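Local coordinates for repeat Five Residue (Rfr) protein or pentapeptide repeat protein (PDB 2O6W), which is of unknown function but folds as a pentapeptide repeat protein, a right-handed quadrilateral beta-helix from a cyanobacterium, at residues E21-P26 with A61-A66; F30-R35 with L73-L78; A111-A116 with T129-E134. One frame throughout, in Å; residues are numbered along the deposited sequence.

Overall arrangement
All three contacts join successive levels of the pentapeptide repeat helix. Contact 3 lies at the surface; contacts 1 and 2 are partly buried, contact 2 with four of its touching residues buried and none exposed. Both tie residues 21-35 to the repeats at 61-78; their segments alternate along the chain, and they touch through Leu63 against Leu78 and Leu25 against Phe30. Contact 3 lies further along, on the opposite side of the chain's centre from contact 1. It is the regular case, two coils stacked with matched asparagines and three backbone bonds. Contact 1 has one backbone bond across it, contact 2 only weak bonds, helped by a water and apolar packing. Lys33 of contact 2 packs against Asn112 of contact 3.

Contact 1: E21-P26 with A61-A66; sequences EGVNLP and ANLSNA
Asn62 OD1, with Glu21 CG resting 3.5 Å away, is gripped twice by Ser64. The hydroxyl OG of Ser64 donates to this Asn62 OD1 over 2.8 Å, coming in somewhat tilted from the amide plane, and the backbone N of Ser64 reaches the same oxygen at 3.0 Å within that plane. The second bond closes an Asx turn. Asn62 CG stands opposite the backbone N (chi1 -166°), which carries the amide out to the side where Glu21 lies. The Glu21 chain bends back at chi2 and crosses the asparagine at about a right angle, its carboxylate turned 70° from the amide plane; Glu21 OE2 ends 3.4 Å from Asn62 CB, a packing contact. With Asn62 replaced by an alanine, Ser64 N would probably lose its acceptor, the Ser64 hydroxyl would be less firmly held, and a gap would open beside the Glu21 chain.

The main bond between the segments is backbone to backbone: Gly22 N gives its hydrogen to Ser64 O at 2.9 Å, with 148° at the hydrogen. Gly22, in a left-handed conformation, also sets its CA 3.5 Å from Asn65 O, an almost straight CA-H...O contact. Both acceptors belong to the type II turn from Leu63 to Ala66, one of the turns that form the corners of a pentapeptide repeat helix. Beyond it Val23 CG2 packs on Ala66 CB at 3.8 Å, while Leu63 and Ala66 themselves are buried. Val23 and Leu25 continue the join through backbone bonds to Asn67. The chemistry is thus divided: between the two segments one backbone bond and a small apolar patch do the joining, Asn67 extends the hold, and Asn62 spends its oxygen on shaping its own turn.

Contact 2: F30-R35 with L73-L78; sequences FGLKYR and LSSIIL
The Phe30 ring meets Leu73 at its edge: Leu73 CD2 lies in the ring plane, 3.8 Å from Phe30 CD1, and 73-78 puts nothing over either face. The two side chains run alongside each other, pointing the same way, and Ile76 CD1 adds a looser touch at Phe30 CB.

Polar contacts gather on Ser74. Its OG occupies the cramped place between its own backbone N and carbonyl carbon (chi1 53°), which turns it to the backbone of 30-35. Leu32 N shares its hydrogen weakly between Ser74 OG at 3.0 Å and Ser74 O at 3.3 Å. The firmer partner of that hydroxyl is Asp72 OD1. Gly31 passes so near that a CB on it would run into Ser74 OG. A water donates to Phe30 O at 2.7 Å and, weakly, to Ser74 O, so it spans the two backbones beside the direct bonds. Lys33 stretches out past the serine, its CG 3.4 Å from Ser74 OG, and carries its NZ on to salt bridges with Asp92 and Glu94. On the other flank Leu32 CD1 packs against Ser75 CB at 3.8 Å.

Leu73 to Ile76 form a type II turn at a corner of the pentapeptide repeat helix. Segment 30-35 lies against one side of this corner, with Phe30 also backbone-bonded to Asp72; on the other side the next coil is backbone-bonded, Leu73 with Asp92 and Ser75 with Glu94. No regular helix or strand takes part: the neighbours are loops, with Ala53 against Leu32 and Leu58 against Ile76.

Contact 3: A111-A116 with T129-E134; sequences ANLQGA and TGVNLE
Val131 fits its CG1 methyl against the side of Leu113, 3.9 Å from Leu113 CD2 and nearly as close to CD1 and CB, so one methyl of the valine fills the crook of the leucine fork. The other valine methyl, CG2, reaches Ala111 CB at 4.4 Å. Leu133 comes to the same fork from further along, its CD2 4.2 Å from Leu113 CD2.

Beside this apolar patch two asparagines, Asn112 and Asn132, lie side by side. Both have CG opposite the backbone N, point the same way, and keep their amide planes only 10° apart. Asn132 ND2 donates 2.9 Å to Asn112 OD1, approaching above the plane of that carbonyl, while Gln114 N comes to the same oxygen from the opposite face and closes an Asx turn; Asn132 OD1 does likewise for Glu134 N. This is the stacking of a pentapeptide repeat helix: residues twenty apart occupy equivalent places on successive coils, with alanine and leucine turned inward and asparagine out.

Backbone bonds hold the coils at this spacing: Asn132 N to Ala111 O, and Leu113 N to Asn132 O at 3.1 Å. Past the asparagines Gln114 and Glu134 lie alongside each other, both extended, their flat ends turned 67° apart. Gln114 CB touches Asn132 ND2 at 3.7 Å, and Gln114 CG lies against Glu134 O. That carbonyl also accepts from Gly115 N over 3.1 Å, at the type II turn from Leu113 to Ala116, whose Leu113 O takes a bond from the Thr136 hydroxyl.

Contact 1: E21-P26 with A61-A66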
loop_
_atom_site.group_PDB
_atom_site.type_symbol
_atom_site.label_atom_id
_atom_site.label_comp_id
_atom_site.label_asym_id
_atom_site.label_seq_id
_atom_site.Cartn_x
_atom_site.Cartn_y
_atom_site.Cartn_z
ATOM N N GLU A 21 -1.392 -8.458 -10.619
ATOM C CA GLU A 21 -0.284 -7.865 -11.359
ATOM C C GLU A 21 -0.757 -6.903 -12.451
ATOM O O GLU A 21 -1.628 -7.236 -13.245
ATOM C CB GLU A 21 0.569 -8.954 -12.019
ATOM C CG GLU A 21 0.936 -10.157 -11.146
ATOM C CD GLU A 21 -0.231 -11.135 -10.919
ATOM O OE1 GLU A 21 -1.206 -11.141 -11.714
ATOM O OE2 GLU A 21 -0.153 -11.917 -9.944
ATOM N N GLY A 22 -0.172 -5.714 -12.487
ATOM C CA GLY A 22 -0.524 -4.749 -13.507
ATOM C C GLY A 22 -1.902 -4.113 -13.480
ATOM O O GLY A 22 -2.257 -3.422 -14.437
ATOM N N VAL A 23 -2.685 -4.317 -12.422
ATOM C CA VAL A 23 -4.009 -3.700 -12.384
ATOM C C VAL A 23 -3.899 -2.188 -12.255
ATOM O O VAL A 23 -2.906 -1.660 -11.745
ATOM C CB VAL A 23 -4.897 -4.203 -11.210
ATOM C CG1 VAL A 23 -5.200 -5.679 -11.380
ATOM C CG2 VAL A 23 -4.227 -3.913 -9.873
ATOM N N ASN A 24 -4.929 -1.497 -12.726
ATOM C CA ASN A 24 -4.974 -0.045 -12.671
ATOM C C ASN A 24 -6.016 0.387 -11.642
ATOM O O ASN A 24 -7.207 0.476 -11.943
ATOM C CB ASN A 24 -5.337 0.519 -14.046
ATOM C CG ASN A 24 -5.100 2.012 -14.144
ATOM O OD1 ASN A 24 -4.007 2.493 -13.842
ATOM N ND2 ASN A 24 -6.116 2.754 -14.576
ATOM N N LEU A 25 -5.564 0.642 -10.420
ATOM C CA LEU A 25 -6.466 1.067 -9.358
ATOM C C LEU A 25 -6.014 2.375 -8.709
ATOM O O LEU A 25 -5.838 2.451 -7.496
ATOM C CB LEU A 25 -6.591 -0.037 -8.304
ATOM C CG LEU A 25 -7.265 -1.318 -8.808
ATOM C CD1 LEU A 25 -7.325 -2.354 -7.692
ATOM C CD2 LEU A 25 -8.675 -1.001 -9.307
ATOM N N PRO A 26 -5.798 3.424 -9.522
ATOM C CA PRO A 26 -5.370 4.692 -8.931
ATOM C C PRO A 26 -6.523 5.419 -8.248
ATOM O O PRO A 26 -7.697 5.205 -8.572
ATOM C CB PRO A 26 -4.834 5.469 -10.133
ATOM C CG PRO A 26 -5.731 5.008 -11.247
ATOM C CD PRO A 26 -5.798 3.508 -10.998
ATOM N N ALA A 61 -0.325 -10.945 -1.467
ATOM C CA ALA A 61 -0.883 -10.559 -2.759
ATOM C C ALA A 61 0.232 -10.109 -3.703
ATOM O O ALA A 61 1.289 -9.656 -3.263
ATOM C CB ALA A 61 -1.900 -9.439 -2.584
ATOM N N ASN A 62 -0.000 -10.249 -5.002
ATOM C CA ASN A 62 0.980 -9.823 -5.987
ATOM C C ASN A 62 0.389 -8.613 -6.707
ATOM O O ASN A 62 -0.604 -8.733 -7.419
ATOM C CB ASN A 62 1.272 -10.928 -7.001
ATOM C CG ASN A 62 2.521 -10.640 -7.832
ATOM O OD1 ASN A 62 2.784 -9.496 -8.216
ATOM N ND2 ASN A 62 3.283 -11.680 -8.127
ATOM N N LEU A 63 1.009 -7.456 -6.505
ATOM C CA LEU A 63 0.561 -6.217 -7.107
ATOM C C LEU A 63 1.637 -5.628 -8.013
ATOM O O LEU A 63 1.593 -4.449 -8.368
ATOM C CB LEU A 63 0.192 -5.219 -6.008
ATOM C CG LEU A 63 -1.163 -5.438 -5.324
ATOM C CD1 LEU A 63 -1.160 -4.849 -3.918
ATOM C CD2 LEU A 63 -2.247 -4.801 -6.170
ATOM N N SER A 64 2.604 -6.460 -8.387
ATOM C CA SER A 64 3.714 -6.047 -9.249
ATOM C C SER A 64 3.292 -5.225 -10.472
ATOM O O SER A 64 2.402 -5.619 -11.215
ATOM C CB SER A 64 4.484 -7.284 -9.723
ATOM O OG SER A 64 5.106 -7.942 -8.629
ATOM N N ASN A 65 3.930 -4.076 -10.665
ATOM C CA ASN A 65 3.633 -3.235 -11.816
ATOM C C ASN A 65 2.212 -2.695 -11.817
ATOM O O ASN A 65 1.731 -2.193 -12.837
ATOM C CB ASN A 65 3.874 -4.030 -13.105
ATOM C CG ASN A 65 5.317 -4.463 -13.255
ATOM O OD1 ASN A 65 6.191 -3.649 -13.566
ATOM N ND2 ASN A 65 5.583 -5.737 -13.016
ATOM N N ALA A 66 1.524 -2.806 -10.685
ATOM C CA ALA A 66 0.161 -2.290 -10.604
ATOM C C ALA A 66 0.236 -0.791 -10.355
ATOM O O ALA A 66 1.254 -0.291 -9.893
ATOM C CB ALA A 66 -0.596 -2.964 -9.480
#

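Contact 2: F30-R35 with L73-L78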
loop_
_atom_site.group_PDB
_atom_site.type_symbol
_atom_site.label_atom_id
_atom_site.label_comp_id
_atom_site.label_asym_id
_atom_site.label_seq_id
_atom_site.Cartn_x
_atom_site.Cartn_y
_atom_site.Cartn_z
ATOM N N PHE A 30 -8.677 2.205 0.005
ATOM C CA PHE A 30 -8.573 0.908 0.657
ATOM C C PHE A 30 -8.036 1.122 2.067
ATOM O O PHE A 30 -7.385 0.241 2.617
ATOM C CB PHE A 30 -7.592 0.000 -0.091
ATOM C CG PHE A 30 -7.995 -0.323 -1.496
ATOM C CD1 PHE A 30 -7.143 -0.030 -2.556
ATOM C CD2 PHE A 30 -9.214 -0.933 -1.764
ATOM C CE1 PHE A 30 -7.497 -0.344 -3.868
ATOM C CE2 PHE A 30 -9.580 -1.253 -3.072
ATOM C CZ PHE A 30 -8.719 -0.955 -4.126
ATOM N N GLY A 31 -8.293 2.291 2.644
ATOM C CA GLY A 31 -7.789 2.570 3.977
ATOM C C GLY A 31 -8.832 2.643 5.077
ATOM O O GLY A 31 -10.022 2.433 4.835
ATOM N N LEU A 32 -8.375 2.945 6.290
ATOM C CA LEU A 32 -9.246 3.059 7.459
ATOM C C LEU A 32 -9.406 4.491 7.953
ATOM O O LEU A 32 -9.827 4.706 9.082
ATOM C CB LEU A 32 -8.702 2.212 8.611
ATOM C CG LEU A 32 -9.001 0.720 8.587
ATOM C CD1 LEU A 32 -8.316 0.049 9.769
ATOM C CD2 LEU A 32 -10.511 0.496 8.644
ATOM N N LYS A 33 -9.074 5.470 7.124
ATOM C CA LYS A 33 -9.194 6.852 7.555
ATOM C C LYS A 33 -10.522 7.497 7.208
ATOM O O LYS A 33 -11.115 8.183 8.033
ATOM C CB LYS A 33 -8.063 7.697 6.977
ATOM C CG LYS A 33 -6.723 7.475 7.644
ATOM C CD LYS A 33 -5.696 8.461 7.131
ATOM C CE LYS A 33 -4.402 8.375 7.926
ATOM N NZ LYS A 33 -3.428 9.414 7.494
ATOM N N TYR A 34 -10.997 7.280 5.991
ATOM C CA TYR A 34 -12.243 7.891 5.585
ATOM C C TYR A 34 -13.175 6.914 4.905
ATOM O O TYR A 34 -12.836 5.753 4.683
ATOM C CB TYR A 34 -11.976 9.048 4.619
ATOM C CG TYR A 34 -10.894 10.005 5.048
ATOM C CD1 TYR A 34 -9.573 9.845 4.608
ATOM C CD2 TYR A 34 -11.193 11.099 5.863
ATOM C CE1 TYR A 34 -8.581 10.761 4.966
ATOM C CE2 TYR A 34 -10.213 12.014 6.228
ATOM C CZ TYR A 34 -8.912 11.846 5.778
ATOM O OH TYR A 34 -7.954 12.773 6.137
ATOM N N ARG A 35 -14.357 7.413 4.571
ATOM C CA ARG A 35 -15.363 6.637 3.873
ATOM C C ARG A 35 -16.250 7.633 3.128
ATOM O O ARG A 35 -16.492 8.743 3.612
ATOM C CB ARG A 35 -16.187 5.800 4.860
ATOM C CG ARG A 35 -17.041 6.599 5.820
ATOM C CD ARG A 35 -17.783 5.694 6.800
ATOM N NE ARG A 35 -18.668 6.468 7.671
ATOM C CZ ARG A 35 -19.810 7.026 7.274
ATOM N NH1 ARG A 35 -20.219 6.892 6.018
ATOM N NH2 ARG A 35 -20.539 7.732 8.129
ATOM N N LEU A 73 -4.208 3.779 1.383
ATOM C CA LEU A 73 -3.914 2.421 1.821
ATOM C C LEU A 73 -3.625 2.419 3.322
ATOM O O LEU A 73 -2.918 1.545 3.831
ATOM C CB LEU A 73 -2.692 1.881 1.060
ATOM C CG LEU A 73 -2.752 1.993 -0.473
ATOM C CD1 LEU A 73 -1.440 1.526 -1.100
ATOM C CD2 LEU A 73 -3.914 1.176 -0.992
ATOM N N SER A 74 -4.174 3.394 4.035
ATOM C CA SER A 74 -3.928 3.491 5.467
ATOM C C SER A 74 -4.296 2.223 6.241
ATOM O O SER A 74 -5.378 1.670 6.071
ATOM C CB SER A 74 -4.651 4.719 6.058
ATOM O OG SER A 74 -6.026 4.746 5.726
ATOM N N SER A 75 -3.362 1.764 7.073
ATOM C CA SER A 75 -3.547 0.573 7.902
ATOM C C SER A 75 -3.731 -0.712 7.101
ATOM O O SER A 75 -4.165 -1.732 7.640
ATOM C CB SER A 75 -4.745 0.764 8.835
ATOM O OG SER A 75 -4.540 1.879 9.689
ATOM N N ILE A 76 -3.390 -0.672 5.822
ATOM C CA ILE A 76 -3.534 -1.846 4.977
ATOM C C ILE A 76 -2.542 -2.937 5.367
ATOM O O ILE A 76 -1.465 -2.652 5.903
ATOM C CB ILE A 76 -3.315 -1.485 3.499
ATOM C CG1 ILE A 76 -4.004 -2.515 2.605
ATOM C CG2 ILE A 76 -1.829 -1.448 3.196
ATOM C CD1 ILE A 76 -4.197 -2.035 1.191
ATOM N N ILE A 77 -2.907 -4.184 5.085
ATOM C CA ILE A 77 -2.049 -5.324 5.401
ATOM C C ILE A 77 -1.430 -5.905 4.124
ATOM O O ILE A 77 -2.096 -6.580 3.338
ATOM C CB ILE A 77 -2.853 -6.415 6.149
ATOM C CG1 ILE A 77 -3.467 -5.812 7.418
ATOM C CG2 ILE A 77 -1.944 -7.570 6.544
ATOM C CD1 ILE A 77 -4.327 -6.772 8.198
ATOM N N LEU A 78 -0.148 -5.612 3.927
ATOM C CA LEU A 78 0.589 -6.081 2.763
ATOM C C LEU A 78 1.757 -6.959 3.197
ATOM O O LEU A 78 2.830 -6.942 2.588
ATOM C CB LEU A 78 1.108 -4.889 1.949
ATOM C CG LEU A 78 0.066 -4.133 1.122
ATOM C CD1 LEU A 78 0.672 -2.860 0.557
ATOM C CD2 LEU A 78 -0.432 -5.025 -0.006
HETATM O O HOH W 1 -7.268 -0.939 5.024
#

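Contact 3: A111-A116 with T129-E134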
loop_
_atom_site.group_PDB
_atom_site.type_symbol
_atom_site.label_atom_id
_atom_site.label_comp_id
_atom_site.label_asym_id
_atom_site.label_seq_id
_atom_site.Cartn_x
_atom_site.Cartn_y
_atom_site.Cartn_z
ATOM N N ALA A 111 4.999 9.470 -0.923
ATOM C CA ALA A 111 4.068 8.607 -0.228
ATOM C C ALA A 111 4.164 8.913 1.263
ATOM O O ALA A 111 5.190 9.390 1.739
ATOM C CB ALA A 111 4.426 7.150 -0.487
ATOM N N ASN A 112 3.096 8.660 2.004
ATOM C CA ASN A 112 3.134 8.883 3.447
ATOM C C ASN A 112 3.279 7.505 4.123
ATOM O O ASN A 112 2.413 6.648 3.980
ATOM C CB ASN A 112 1.853 9.604 3.899
ATOM C CG ASN A 112 1.724 9.679 5.415
ATOM O OD1 ASN A 112 2.722 9.642 6.138
ATOM N ND2 ASN A 112 0.493 9.799 5.900
ATOM N N LEU A 113 4.386 7.293 4.834
ATOM C CA LEU A 113 4.640 6.014 5.507
ATOM C C LEU A 113 4.712 6.140 7.019
ATOM O O LEU A 113 5.382 5.347 7.688
ATOM C CB LEU A 113 5.948 5.388 5.007
ATOM C CG LEU A 113 5.947 4.519 3.742
ATOM C CD1 LEU A 113 5.299 5.270 2.601
ATOM C CD2 LEU A 113 7.383 4.127 3.385
ATOM N N GLN A 114 4.020 7.138 7.557
ATOM C CA GLN A 114 4.021 7.367 8.994
ATOM C C GLN A 114 3.459 6.179 9.757
ATOM O O GLN A 114 2.371 5.682 9.456
ATOM C CB GLN A 114 3.214 8.617 9.336
ATOM C CG GLN A 114 3.390 9.072 10.775
ATOM C CD GLN A 114 2.623 10.341 11.072
ATOM O OE1 GLN A 114 1.394 10.353 11.049
ATOM N NE2 GLN A 114 3.343 11.421 11.339
ATOM N N GLY A 115 4.223 5.733 10.748
ATOM C CA GLY A 115 3.805 4.613 11.559
ATOM C C GLY A 115 3.742 3.305 10.802
ATOM O O GLY A 115 3.289 2.312 11.349
ATOM N N ALA A 116 4.189 3.289 9.550
ATOM C CA ALA A 116 4.152 2.056 8.769
ATOM C C ALA A 116 5.261 1.108 9.195
ATOM O O ALA A 116 6.332 1.540 9.635
ATOM C CB ALA A 116 4.273 2.359 7.280
ATOM N N THR A 129 11.820 9.156 -2.540
ATOM C CA THR A 129 11.931 10.607 -2.512
ATOM C C THR A 129 10.694 11.291 -1.923
ATOM O O THR A 129 9.566 10.970 -2.291
ATOM C CB THR A 129 12.128 11.150 -3.930
ATOM O OG1 THR A 129 13.216 10.462 -4.551
ATOM C CG2 THR A 129 12.420 12.633 -3.899
ATOM N N GLY A 130 10.920 12.247 -1.024
ATOM C CA GLY A 130 9.825 12.978 -0.406
ATOM C C GLY A 130 8.921 12.167 0.507
ATOM O O GLY A 130 7.842 12.623 0.876
ATOM N N VAL A 131 9.353 10.971 0.881
ATOM C CA VAL A 131 8.549 10.121 1.747
ATOM C C VAL A 131 8.559 10.550 3.214
ATOM O O VAL A 131 9.594 10.954 3.750
ATOM C CB VAL A 131 9.021 8.656 1.675
ATOM C CG1 VAL A 131 8.355 7.845 2.765
ATOM C CG2 VAL A 131 8.685 8.067 0.312
ATOM N N ASN A 132 7.398 10.467 3.861
ATOM C CA ASN A 132 7.288 10.811 5.279
ATOM C C ASN A 132 7.631 9.550 6.083
ATOM O O ASN A 132 6.838 8.614 6.146
ATOM C CB ASN A 132 5.865 11.293 5.607
ATOM C CG ASN A 132 5.655 11.544 7.100
ATOM O OD1 ASN A 132 6.615 11.734 7.852
ATOM N ND2 ASN A 132 4.401 11.562 7.528
ATOM N N LEU A 133 8.822 9.538 6.682
ATOM C CA LEU A 133 9.297 8.396 7.461
ATOM C C LEU A 133 9.183 8.617 8.964
ATOM O O LEU A 133 10.005 8.116 9.740
ATOM C CB LEU A 133 10.756 8.094 7.104
ATOM C CG LEU A 133 11.032 7.712 5.649
ATOM C CD1 LEU A 133 12.533 7.659 5.394
ATOM C CD2 LEU A 133 10.381 6.374 5.351
ATOM N N GLU A 134 8.163 9.365 9.376
ATOM C CA GLU A 134 7.957 9.659 10.792
ATOM C C GLU A 134 7.425 8.440 11.530
ATOM O O GLU A 134 6.294 8.016 11.311
ATOM C CB GLU A 134 6.976 10.823 10.964
ATOM C CG GLU A 134 6.938 11.359 12.387
ATOM C CD GLU A 134 5.875 12.425 12.600
ATOM O OE1 GLU A 134 5.792 13.370 11.779
ATOM O OE2 GLU A 134 5.129 12.319 13.599
#